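Local coordinates for SusD family protein (Bacteroides uniformis, PDB 7KV1) that probably binds beta-glucan at the bacterial surface, as a SusD-family glycan-binding protein serving polysaccharide capture in the human gut, at residues N81-G86 against Q372-W377; M97-E102 against G497-S502; W160-N165 against K508-A513; R407-L412 against R459-G464. All coordinates share one frame; numbering follows the deposited sequence.

Interaction 1: residues N81-G86 against Q372-W377; sequences NFWVGG and QDTHIW
Trp-83 and the amide of Gln-372 lie beside each other with their planes 33° apart, too inclined for a flat stack. The amide carbon CD of Gln-372 comes 3.7 Å from CB of Trp-83, so the amide sits by the root of the indole more than on its rings. At the five-membered edge of the indole, in its plane, is the methyl CG2 of Thr-374, 3.8 Å from CD1 of Trp-83. The same ring has a cation-pi partner in Arg-340 and an edge-to-face one in Tyr-498. Gln-372 reaches across with CG anti to its own carbonyl carbon (chi1 -54°) and an extended chain beyond, which carries the amide to the facing loop. There OE1 accepts from Gly-85 N at 2.8 Å, the donor tilted slightly out of the carbonyl plane. The amide nitrogen works through a water, which accepts from Gln-372 NE2 at 3.0 Å and from Val-84 N. Joined this way are a loop between helices 71-76 and 93-99, in the N-terminal part of the SusD fold, and the run-in to strand 376-378, which pairs antiparallel with strand 358-360. An alanine in place of Gln-372 would probably leave the N-H of Gly-85 without its acceptor and the water with one donor fewer, and open a gap beside Trp-83. Before the strand, Thr-374 forms an ST turn, its OG1 accepting from Ile-376 N at 3.0 Å, and the hydroxyl is also hydrogen-bonded to Met-339 O. In the same turn His-375 ND1 donates to the syn lone pair of Asp-373 OD2, 2.9 Å away.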
# COMPACT_ATOMS: atom_id res chain seq x y z
N ASN A 81 -14.17 -1.20 1.74
CA ASN A 81 -14.21 -2.32 0.75
C ASN A 81 -14.54 -3.67 1.44
O ASN A 81 -15.15 -4.56 0.77
CB ASN A 81 -12.90 -2.48 -0.01
CG ASN A 81 -12.71 -1.46 -1.12
OD1 ASN A 81 -13.70 -1.00 -1.71
ND2 ASN A 81 -11.45 -1.12 -1.38
N PHE A 82 -14.10 -3.84 2.68
CA PHE A 82 -14.07 -5.17 3.35
C PHE A 82 -14.70 -5.08 4.73
O PHE A 82 -14.77 -4.00 5.32
CB PHE A 82 -12.63 -5.65 3.53
CG PHE A 82 -11.95 -5.96 2.22
CD1 PHE A 82 -12.11 -7.21 1.63
CD2 PHE A 82 -11.27 -4.96 1.53
CE1 PHE A 82 -11.55 -7.47 0.39
CE2 PHE A 82 -10.67 -5.25 0.32
CZ PHE A 82 -10.83 -6.49 -0.26
N TRP A 83 -15.03 -6.23 5.29
CA TRP A 83 -15.21 -6.40 6.74
C TRP A 83 -13.89 -6.97 7.27
O TRP A 83 -13.08 -7.48 6.47
CB TRP A 83 -16.40 -7.31 7.04
CG TRP A 83 -17.70 -6.94 6.41
CD1 TRP A 83 -18.42 -7.71 5.56
CD2 TRP A 83 -18.45 -5.72 6.61
NE1 TRP A 83 -19.58 -7.07 5.23
CE2 TRP A 83 -19.62 -5.84 5.82
CE3 TRP A 83 -18.24 -4.53 7.32
CZ2 TRP A 83 -20.58 -4.83 5.74
CZ3 TRP A 83 -19.19 -3.54 7.26
CH2 TRP A 83 -20.35 -3.69 6.48
N VAL A 84 -13.65 -6.85 8.56
CA VAL A 84 -12.42 -7.40 9.18
C VAL A 84 -12.51 -8.93 9.20
O VAL A 84 -11.51 -9.57 8.83
CB VAL A 84 -12.19 -6.80 10.57
CG1 VAL A 84 -11.05 -7.50 11.30
CG2 VAL A 84 -11.88 -5.32 10.42
N GLY A 85 -13.64 -9.48 9.64
CA GLY A 85 -13.83 -10.95 9.71
C GLY A 85 -13.07 -11.58 10.86
O GLY A 85 -13.01 -10.98 11.97
N GLY A 86 -12.47 -12.75 10.62
CA GLY A 86 -11.90 -13.60 11.68
C GLY A 86 -12.97 -14.41 12.38
O GLY A 86 -14.15 -14.39 11.92
N GLN A 372 -18.90 -12.07 10.01
CA GLN A 372 -19.14 -11.09 8.90
C GLN A 372 -18.98 -11.78 7.53
O GLN A 372 -18.73 -11.07 6.53
CB GLN A 372 -18.22 -9.86 9.04
CG GLN A 372 -18.31 -9.18 10.39
CD GLN A 372 -17.26 -8.11 10.54
OE1 GLN A 372 -16.05 -8.38 10.52
NE2 GLN A 372 -17.73 -6.88 10.73
N ASP A 373 -19.13 -13.11 7.47
CA ASP A 373 -19.06 -13.87 6.20
C ASP A 373 -20.04 -13.27 5.16
O ASP A 373 -21.18 -12.90 5.53
CB ASP A 373 -19.42 -15.34 6.41
CG ASP A 373 -19.32 -16.13 5.12
OD1 ASP A 373 -18.18 -16.37 4.65
OD2 ASP A 373 -20.38 -16.41 4.56
N THR A 374 -19.63 -13.21 3.90
CA THR A 374 -20.46 -12.72 2.76
C THR A 374 -20.46 -13.76 1.64
O THR A 374 -21.20 -13.54 0.66
CB THR A 374 -19.95 -11.39 2.20
OG1 THR A 374 -18.63 -11.56 1.69
CG2 THR A 374 -19.95 -10.28 3.24
N HIS A 375 -19.63 -14.80 1.75
CA HIS A 375 -19.33 -15.77 0.65
C HIS A 375 -18.63 -15.04 -0.49
O HIS A 375 -18.60 -15.60 -1.61
CB HIS A 375 -20.61 -16.49 0.17
CG HIS A 375 -20.79 -17.83 0.81
ND1 HIS A 375 -20.72 -17.99 2.18
CD2 HIS A 375 -20.98 -19.07 0.29
CE1 HIS A 375 -20.87 -19.28 2.48
NE2 HIS A 375 -21.04 -19.96 1.35
N ILE A 376 -18.08 -13.84 -0.23
CA ILE A 376 -17.21 -13.13 -1.22
C ILE A 376 -15.87 -12.85 -0.56
O ILE A 376 -15.89 -12.43 0.61
CB ILE A 376 -17.83 -11.83 -1.76
CG1 ILE A 376 -19.30 -11.98 -2.13
CG2 ILE A 376 -17.00 -11.30 -2.93
CD1 ILE A 376 -19.96 -10.69 -2.47
N TRP A 377 -14.80 -13.05 -1.32
CA TRP A 377 -13.41 -12.91 -0.88
C TRP A 377 -12.63 -12.18 -1.96
O TRP A 377 -13.14 -12.06 -3.09
CB TRP A 377 -12.83 -14.29 -0.58
CG TRP A 377 -13.64 -15.08 0.40
CD1 TRP A 377 -14.60 -16.01 0.13
CD2 TRP A 377 -13.61 -14.95 1.84
NE1 TRP A 377 -15.17 -16.46 1.30
CE2 TRP A 377 -14.55 -15.86 2.36
CE3 TRP A 377 -12.87 -14.15 2.72
CZ2 TRP A 377 -14.77 -15.98 3.74
CZ3 TRP A 377 -13.08 -14.29 4.08
CH2 TRP A 377 -14.02 -15.19 4.58
O HOH W 1 -15.31 -5.17 10.33

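Interaction 2: residues M97-E102 against G497-S502; sequences MLFNYE and GYRTNS
Arg-499 fills the tight part of this contact, its guanidinium held between two aromatic residues. One face lies flat on the ring of Phe-99, planes 27° apart and CZ of Arg-499 4.2 Å from the ring centroid, a cation-pi stack; over the centre of the other face stands OH of Tyr-101, 3.1 Å from CZ of Arg-499, with its hydrogen bond going to Met-78 O. A bend at chi3 (-81°) turns the group side-on to the helix end, where NE and NH2 both donate in the guanidinium plane to Phe-99 O, NH2 at 2.9 Å. That carbonyl belongs to the last turn of helix 93-99, which closes in a Schellman motif with Tyr-101, at positive phi, as the C-prime residue. An alanine at Arg-499 would probably strip Phe-99 O of both donors and open a gap between the two rings. Asn-100, also buried, accepts at OD1 from Thr-500 N at 2.8 Å and from Asn-501 N on opposite faces of its amide plane. Toward solvent the contact thins to polar links: Asn-100 ND2 donates to OG1 of the exposed Thr-500, and Asn-501 ND2 donates to Asn-100 O at 2.9 Å and to OE2 of the exposed Glu-102 at 3.1 Å, meeting that carboxylate from above its plane.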
# COMPACT_ATOMS: atom_id res chain seq x y z
N MET A 97 -11.15 -2.91 16.17
CA MET A 97 -11.26 -1.59 16.84
C MET A 97 -10.82 -0.44 15.89
O MET A 97 -11.45 0.60 15.92
CB MET A 97 -10.48 -1.61 18.15
CG MET A 97 -11.19 -2.48 19.19
SD MET A 97 -10.29 -2.67 20.73
CE MET A 97 -10.63 -1.08 21.47
N LEU A 98 -9.79 -0.64 15.08
CA LEU A 98 -9.34 0.33 14.05
C LEU A 98 -10.47 0.53 13.05
O LEU A 98 -10.76 1.68 12.69
CB LEU A 98 -8.07 -0.22 13.37
CG LEU A 98 -6.82 -0.11 14.25
CD1 LEU A 98 -5.76 -1.11 13.84
CD2 LEU A 98 -6.27 1.32 14.21
N PHE A 99 -11.10 -0.56 12.63
CA PHE A 99 -12.20 -0.56 11.65
C PHE A 99 -13.32 0.34 12.14
O PHE A 99 -13.95 1.04 11.31
CB PHE A 99 -12.67 -1.99 11.38
CG PHE A 99 -14.04 -2.09 10.78
CD1 PHE A 99 -15.15 -2.08 11.60
CD2 PHE A 99 -14.23 -2.15 9.41
CE1 PHE A 99 -16.42 -2.18 11.07
CE2 PHE A 99 -15.51 -2.21 8.88
CZ PHE A 99 -16.59 -2.24 9.71
N ASN A 100 -13.57 0.35 13.44
CA ASN A 100 -14.67 1.12 14.04
C ASN A 100 -14.20 2.44 14.67
O ASN A 100 -15.01 3.03 15.42
CB ASN A 100 -15.40 0.26 15.06
CG ASN A 100 -16.81 0.75 15.27
OD1 ASN A 100 -17.40 1.36 14.37
ND2 ASN A 100 -17.29 0.57 16.48
N TYR A 101 -12.95 2.87 14.42
CA TYR A 101 -12.42 4.19 14.90
C TYR A 101 -12.45 4.25 16.41
O TYR A 101 -12.68 5.34 16.98
CB TYR A 101 -13.19 5.35 14.26
CG TYR A 101 -13.35 5.13 12.78
CD1 TYR A 101 -12.27 4.78 11.98
CD2 TYR A 101 -14.60 5.13 12.20
CE1 TYR A 101 -12.41 4.51 10.63
CE2 TYR A 101 -14.75 4.87 10.85
CZ TYR A 101 -13.66 4.56 10.06
OH TYR A 101 -13.89 4.22 8.75
N GLU A 102 -12.12 3.12 17.04
CA GLU A 102 -12.14 2.93 18.51
C GLU A 102 -10.84 2.27 18.95
O GLU A 102 -10.84 1.69 20.04
CB GLU A 102 -13.27 2.02 18.96
CG GLU A 102 -14.62 2.63 18.83
CD GLU A 102 -15.69 1.74 19.44
OE1 GLU A 102 -15.42 0.52 19.57
OE2 GLU A 102 -16.80 2.29 19.76
N GLY A 497 -24.75 -3.09 11.63
CA GLY A 497 -24.30 -2.81 13.01
C GLY A 497 -22.81 -3.06 13.26
O GLY A 497 -22.39 -3.11 14.43
N TYR A 498 -22.02 -3.21 12.20
CA TYR A 498 -20.57 -3.54 12.30
C TYR A 498 -19.79 -2.26 12.60
O TYR A 498 -19.27 -2.07 13.70
CB TYR A 498 -20.11 -4.24 11.02
CG TYR A 498 -20.71 -5.61 10.74
CD1 TYR A 498 -21.18 -6.45 11.74
CD2 TYR A 498 -20.84 -6.03 9.44
CE1 TYR A 498 -21.71 -7.70 11.44
CE2 TYR A 498 -21.38 -7.27 9.11
CZ TYR A 498 -21.82 -8.11 10.12
OH TYR A 498 -22.33 -9.32 9.76
N ARG A 499 -19.73 -1.34 11.65
CA ARG A 499 -19.20 0.01 11.89
C ARG A 499 -20.32 0.82 12.54
O ARG A 499 -21.38 0.91 11.92
CB ARG A 499 -18.77 0.71 10.60
CG ARG A 499 -18.13 2.06 10.86
CD ARG A 499 -17.43 2.54 9.58
NE ARG A 499 -16.14 1.91 9.48
CZ ARG A 499 -15.50 1.58 8.35
NH1 ARG A 499 -16.07 1.75 7.17
NH2 ARG A 499 -14.31 1.02 8.44
N THR A 500 -20.08 1.37 13.73
CA THR A 500 -21.11 2.15 14.48
C THR A 500 -20.64 3.60 14.65
O THR A 500 -21.46 4.36 15.13
CB THR A 500 -21.40 1.56 15.86
OG1 THR A 500 -20.17 1.65 16.57
CG2 THR A 500 -21.94 0.14 15.77
N ASN A 501 -19.39 3.94 14.27
CA ASN A 501 -18.82 5.32 14.35
C ASN A 501 -18.64 5.84 12.92
O ASN A 501 -18.50 5.01 11.97
CB ASN A 501 -17.56 5.33 15.23
CG ASN A 501 -17.84 4.90 16.66
OD1 ASN A 501 -18.73 5.43 17.31
ND2 ASN A 501 -17.10 3.92 17.15
N SER A 502 -18.71 7.15 12.74
CA SER A 502 -18.32 7.84 11.49
C SER A 502 -16.88 8.34 11.61
O SER A 502 -16.45 8.78 12.70
CB SER A 502 -19.27 8.93 11.17
OG SER A 502 -20.58 8.40 11.06

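Interaction 3: residues W160-N165 against K508-A513; sequences WHYFGN and KYIPIA
The C-terminal end of helix 138-162 is met here by the irregular segment 508-513, which takes up the carbonyls of the last helical turn. Tyr-162 O accepts from Ile-510 N at 2.9 Å, and CA of Tyr-509 makes a CA-H...O contact to the same oxygen. One residue earlier, a water donates to both His-161 O (2.6 Å) and Lys-508 O. Ile-510 has CG1 between its backbone N and carbonyl carbon (chi1 70°), which sets that atom 3.7 Å from CE1 of Phe-163 and lets CD1 reach CB of Tyr-162. Phe-163 also turns its edge to Pro-511 O, 3.3 Å from CE1 of Phe-163 and in the ring plane, while Trp-113 of helix 110-129 meets the ring edge-to-face. Gly-164 presses its CA 3.5 Å from CD1 of Tyr-509; a CB there would clash with that ring, and the positive phi suits glycine too. Asn-526 ND2 bonds to both Phe-163 O and Ile-510 O, fastening the two segments from outside. With Asn-165 N donating to Phe-163 O at 2.8 Å, the chain leaves the helix through a classic gamma turn centred on Gly-164, against which the C-terminal segment 508-513 of the SusD fold packs.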
# COMPACT_ATOMS: atom_id res chain seq x y z
N TRP A 160 4.37 7.80 8.80
CA TRP A 160 3.69 9.10 8.59
C TRP A 160 2.23 8.83 8.27
O TRP A 160 1.38 9.50 8.86
CB TRP A 160 4.39 9.86 7.48
CG TRP A 160 3.75 11.14 7.06
CD1 TRP A 160 3.52 12.26 7.81
CD2 TRP A 160 3.33 11.47 5.73
NE1 TRP A 160 2.92 13.23 7.05
CE2 TRP A 160 2.80 12.79 5.77
CE3 TRP A 160 3.25 10.76 4.53
CZ2 TRP A 160 2.22 13.39 4.66
CZ3 TRP A 160 2.76 11.39 3.41
CH2 TRP A 160 2.25 12.69 3.47
N HIS A 161 1.94 7.87 7.39
CA HIS A 161 0.54 7.59 6.96
C HIS A 161 -0.31 7.13 8.15
O HIS A 161 -1.48 7.55 8.24
CB HIS A 161 0.49 6.55 5.82
CG HIS A 161 0.49 7.10 4.43
ND1 HIS A 161 1.62 7.59 3.82
CD2 HIS A 161 -0.51 7.23 3.52
CE1 HIS A 161 1.33 7.93 2.58
NE2 HIS A 161 0.02 7.76 2.39
N TYR A 162 0.24 6.24 8.98
CA TYR A 162 -0.53 5.55 10.06
C TYR A 162 -0.52 6.40 11.34
O TYR A 162 -1.63 6.68 11.85
CB TYR A 162 -0.02 4.12 10.29
CG TYR A 162 -0.53 3.18 9.24
CD1 TYR A 162 -1.85 2.77 9.21
CD2 TYR A 162 0.28 2.81 8.19
CE1 TYR A 162 -2.34 1.97 8.19
CE2 TYR A 162 -0.19 2.00 7.17
CZ TYR A 162 -1.51 1.59 7.17
OH TYR A 162 -1.97 0.83 6.14
N PHE A 163 0.67 6.80 11.82
CA PHE A 163 0.84 7.47 13.13
C PHE A 163 1.02 8.99 13.00
O PHE A 163 0.69 9.72 13.98
CB PHE A 163 2.01 6.86 13.90
CG PHE A 163 1.89 5.38 14.10
CD1 PHE A 163 1.11 4.87 15.13
CD2 PHE A 163 2.53 4.50 13.24
CE1 PHE A 163 0.97 3.49 15.30
CE2 PHE A 163 2.42 3.13 13.43
CZ PHE A 163 1.60 2.63 14.43
N GLY A 164 1.54 9.48 11.88
CA GLY A 164 1.70 10.95 11.66
C GLY A 164 2.83 11.57 12.48
O GLY A 164 3.88 11.88 11.89
N ASN A 165 2.64 11.71 13.78
CA ASN A 165 3.48 12.47 14.74
C ASN A 165 4.51 11.50 15.32
O ASN A 165 4.21 10.82 16.31
CB ASN A 165 2.61 13.15 15.80
CG ASN A 165 1.49 13.98 15.20
OD1 ASN A 165 1.75 15.00 14.56
ND2 ASN A 165 0.25 13.59 15.44
N LYS A 508 -7.48 10.32 11.93
CA LYS A 508 -6.47 10.31 10.85
C LYS A 508 -5.13 9.74 11.28
O LYS A 508 -4.43 9.20 10.42
CB LYS A 508 -6.24 11.74 10.35
CG LYS A 508 -5.36 11.81 9.12
CD LYS A 508 -5.52 13.13 8.37
CE LYS A 508 -4.55 13.21 7.21
NZ LYS A 508 -4.80 14.42 6.38
N TYR A 509 -4.76 9.87 12.55
CA TYR A 509 -3.49 9.35 13.11
C TYR A 509 -3.86 8.35 14.21
O TYR A 509 -4.46 8.76 15.20
CB TYR A 509 -2.62 10.49 13.62
CG TYR A 509 -2.44 11.58 12.59
CD1 TYR A 509 -1.82 11.30 11.39
CD2 TYR A 509 -2.91 12.86 12.80
CE1 TYR A 509 -1.66 12.26 10.41
CE2 TYR A 509 -2.78 13.83 11.82
CZ TYR A 509 -2.12 13.54 10.64
OH TYR A 509 -2.01 14.48 9.66
N ILE A 510 -3.57 7.07 14.00
CA ILE A 510 -3.99 6.00 14.94
C ILE A 510 -3.15 6.11 16.22
O ILE A 510 -2.08 6.70 16.24
CB ILE A 510 -3.92 4.62 14.26
CG1 ILE A 510 -2.47 4.20 14.02
CG2 ILE A 510 -4.75 4.64 12.99
CD1 ILE A 510 -2.31 2.83 13.46
N PRO A 511 -3.61 5.50 17.33
CA PRO A 511 -2.83 5.49 18.57
C PRO A 511 -1.42 4.89 18.42
O PRO A 511 -1.23 3.89 17.76
CB PRO A 511 -3.70 4.63 19.51
CG PRO A 511 -5.10 4.79 18.95
CD PRO A 511 -4.89 4.80 17.44
N ILE A 512 -0.46 5.50 19.12
CA ILE A 512 0.89 4.93 19.37
C ILE A 512 0.72 3.86 20.45
O ILE A 512 -0.08 4.09 21.41
CB ILE A 512 1.86 6.05 19.75
CG1 ILE A 512 1.97 7.10 18.62
CG2 ILE A 512 3.22 5.50 20.11
CD1 ILE A 512 2.71 8.36 19.04
N ALA A 513 1.42 2.73 20.32
CA ALA A 513 1.31 1.58 21.24
C ALA A 513 1.84 1.98 22.62
O ALA A 513 2.87 2.67 22.71
CB ALA A 513 1.99 0.37 20.69
O HOH W 2 -3.00 9.63 8.12

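Interaction 4: residues R407-L412 against R459-G464; sequences RYAETL and RLEFVG. With NCO (cobalt hexammine(III)), chain C.
The start of helix 408-420 faces the end of helix 451-461 with the backbones well apart, the nearest CA atoms, those of Ala-409 and Glu-461, being 7.8 Å from each other. Side chains fill the interval. Arg-407, the N-cap residue, bends at chi3 (-81°) and brings NH1 2.9 Å from OE2 of Glu-461 in a nearly straight salt bridge (166°), in the guanidinium plane and on the anti lone pair of the oxygen; NH2 adds a weak bond to the same atom and has its own salt bridge with Glu-465. The methyl CB of Ala-409 packs 3.3 Å from this OE2 as well. Phe-462 brings CE1 over one face of the guanidinium, 3.7 Å from CZ of Arg-407, but with the planes 51° apart the two groups do not stack. Its far end, CZ, runs into CB of Glu-410 at 3.5 Å, and one face of the ring is covered by CG of the preceding residue, Glu-461. The charges are buried and extend into a wider network: Arg-407 also pairs with Glu-285, Glu-461 with Arg-353 and Arg-440, Glu-410 with Lys-467 and Arg-458. Such alternation of opposite charges probably keeps these groups ionised. Away from the contact, Tyr-408 OH accepts from N5 of the cobalt hexammine at 3.2 Å, a complex also hydrogen-bonded to the carbonyl oxygens of Ile-261, Ser-263 and Phe-266. Strand 403-407 leads directly into helix 408-420, which has helix 250-262 against Tyr-408, Thr-411 and Leu-412 and helix 429-440 against Ala-409 and Leu-412, with Val-437 of the latter also touching Glu-461.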
# COMPACT_ATOMS: atom_id res chain seq x y z
N ARG A 407 1.51 0.01 -9.49
CA ARG A 407 1.21 -0.39 -10.88
C ARG A 407 1.09 0.86 -11.77
O ARG A 407 0.65 1.91 -11.30
CB ARG A 407 -0.12 -1.16 -10.94
CG ARG A 407 -0.11 -2.41 -10.09
CD ARG A 407 -1.27 -3.28 -10.46
NE ARG A 407 -2.56 -2.95 -9.89
CZ ARG A 407 -3.63 -2.53 -10.56
NH1 ARG A 407 -3.56 -2.22 -11.84
NH2 ARG A 407 -4.79 -2.39 -9.92
N TYR A 408 1.37 0.71 -13.04
CA TYR A 408 1.25 1.81 -14.02
C TYR A 408 -0.21 2.30 -14.13
O TYR A 408 -0.37 3.46 -14.55
CB TYR A 408 1.86 1.36 -15.35
CG TYR A 408 1.79 2.35 -16.49
CD1 TYR A 408 2.59 3.48 -16.52
CD2 TYR A 408 0.91 2.15 -17.54
CE1 TYR A 408 2.53 4.37 -17.58
CE2 TYR A 408 0.86 3.02 -18.62
CZ TYR A 408 1.65 4.15 -18.62
OH TYR A 408 1.59 5.01 -19.67
N ALA A 409 -1.23 1.51 -13.76
CA ALA A 409 -2.63 2.02 -13.67
C ALA A 409 -2.67 3.22 -12.72
O ALA A 409 -3.30 4.24 -13.04
CB ALA A 409 -3.61 0.94 -13.26
N GLU A 410 -1.92 3.14 -11.61
CA GLU A 410 -1.85 4.23 -10.62
C GLU A 410 -1.07 5.43 -11.16
O GLU A 410 -1.44 6.58 -10.85
CB GLU A 410 -1.31 3.68 -9.29
CG GLU A 410 -1.49 4.65 -8.17
CD GLU A 410 -1.05 4.23 -6.79
OE1 GLU A 410 -0.47 3.13 -6.61
OE2 GLU A 410 -1.40 4.99 -5.87
N THR A 411 -0.03 5.22 -11.97
CA THR A 411 0.66 6.31 -12.71
C THR A 411 -0.38 7.10 -13.52
O THR A 411 -0.42 8.34 -13.39
CB THR A 411 1.79 5.75 -13.60
OG1 THR A 411 2.59 4.82 -12.85
CG2 THR A 411 2.62 6.87 -14.17
N LEU A 412 -1.23 6.41 -14.29
CA LEU A 412 -2.19 7.09 -15.20
C LEU A 412 -3.21 7.85 -14.35
O LEU A 412 -3.46 9.04 -14.65
CB LEU A 412 -2.86 6.07 -16.13
CG LEU A 412 -1.97 5.46 -17.21
CD1 LEU A 412 -2.61 4.21 -17.77
CD2 LEU A 412 -1.66 6.44 -18.34
N ARG A 459 -11.17 3.61 -6.96
CA ARG A 459 -11.88 2.65 -6.10
C ARG A 459 -12.08 1.34 -6.88
O ARG A 459 -11.85 0.25 -6.33
CB ARG A 459 -13.24 3.20 -5.66
CG ARG A 459 -13.96 2.24 -4.73
CD ARG A 459 -15.36 2.55 -4.25
NE ARG A 459 -15.56 1.56 -3.16
CZ ARG A 459 -16.70 1.32 -2.54
NH1 ARG A 459 -17.81 1.96 -2.88
NH2 ARG A 459 -16.74 0.38 -1.60
N LEU A 460 -12.48 1.44 -8.14
CA LEU A 460 -12.73 0.24 -8.97
C LEU A 460 -11.41 -0.50 -9.24
O LEU A 460 -11.40 -1.77 -9.32
CB LEU A 460 -13.43 0.65 -10.27
CG LEU A 460 -14.80 1.30 -10.13
CD1 LEU A 460 -15.28 1.82 -11.49
CD2 LEU A 460 -15.82 0.31 -9.59
N GLU A 461 -10.31 0.22 -9.40
CA GLU A 461 -9.05 -0.32 -9.93
C GLU A 461 -8.27 -1.06 -8.84
O GLU A 461 -7.57 -2.01 -9.18
CB GLU A 461 -8.24 0.80 -10.57
CG GLU A 461 -6.93 0.38 -11.23
CD GLU A 461 -7.06 -0.47 -12.47
OE1 GLU A 461 -8.14 -0.43 -13.07
OE2 GLU A 461 -6.07 -1.18 -12.84
N PHE A 462 -8.38 -0.63 -7.58
CA PHE A 462 -7.40 -0.98 -6.52
C PHE A 462 -8.03 -1.72 -5.34
O PHE A 462 -7.43 -1.74 -4.26
CB PHE A 462 -6.65 0.29 -6.10
CG PHE A 462 -5.83 0.89 -7.20
CD1 PHE A 462 -4.81 0.18 -7.82
CD2 PHE A 462 -6.06 2.19 -7.62
CE1 PHE A 462 -4.10 0.72 -8.87
CE2 PHE A 462 -5.31 2.76 -8.64
CZ PHE A 462 -4.34 2.02 -9.26
N VAL A 463 -9.18 -2.36 -5.53
CA VAL A 463 -9.81 -3.13 -4.42
C VAL A 463 -8.79 -4.15 -3.90
O VAL A 463 -8.28 -4.91 -4.69
CB VAL A 463 -11.15 -3.79 -4.82
CG1 VAL A 463 -11.68 -4.67 -3.70
CG2 VAL A 463 -12.17 -2.76 -5.23
N GLY A 464 -8.52 -4.11 -2.60
CA GLY A 464 -7.67 -5.10 -1.92
C GLY A 464 -6.20 -4.76 -2.04
O GLY A 464 -5.37 -5.61 -1.62
CO NCO C . 3.48 4.09 -23.38
N1 NCO C . 4.98 2.77 -23.60
N2 NCO C . 2.13 5.54 -23.15
N3 NCO C . 2.80 3.78 -25.30
N4 NCO C . 4.69 5.51 -24.03
N5 NCO C . 4.11 4.43 -21.47
N6 NCO C . 2.25 2.68 -22.76

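Interactions 1 and 2 are neighbours, centres 15 Å apart, sharing one aromatic cluster: NE2 of Gln-372 lies 3.2 Å from CG of Tyr-498, and CE3 of Trp-83 packs 3.7 Å from CZ of Phe-99. Interaction 2 touches interaction 3 through Leu-98 CD2 and Ile-510 CG2, 3.9 Å apart, and interaction 1 reaches interaction 4 where Phe-82 packs on Val-463 and Gly-464. Interactions 3 and 4 lie on opposite sides of the chain's centre, their own centres 25 Å apart. The first three each tie the N-terminal part of the chain to its C-terminal half, whereas interaction 4 lies wholly within that half and alone contains a residue of the cobalt hexammine pocket, Tyr-408.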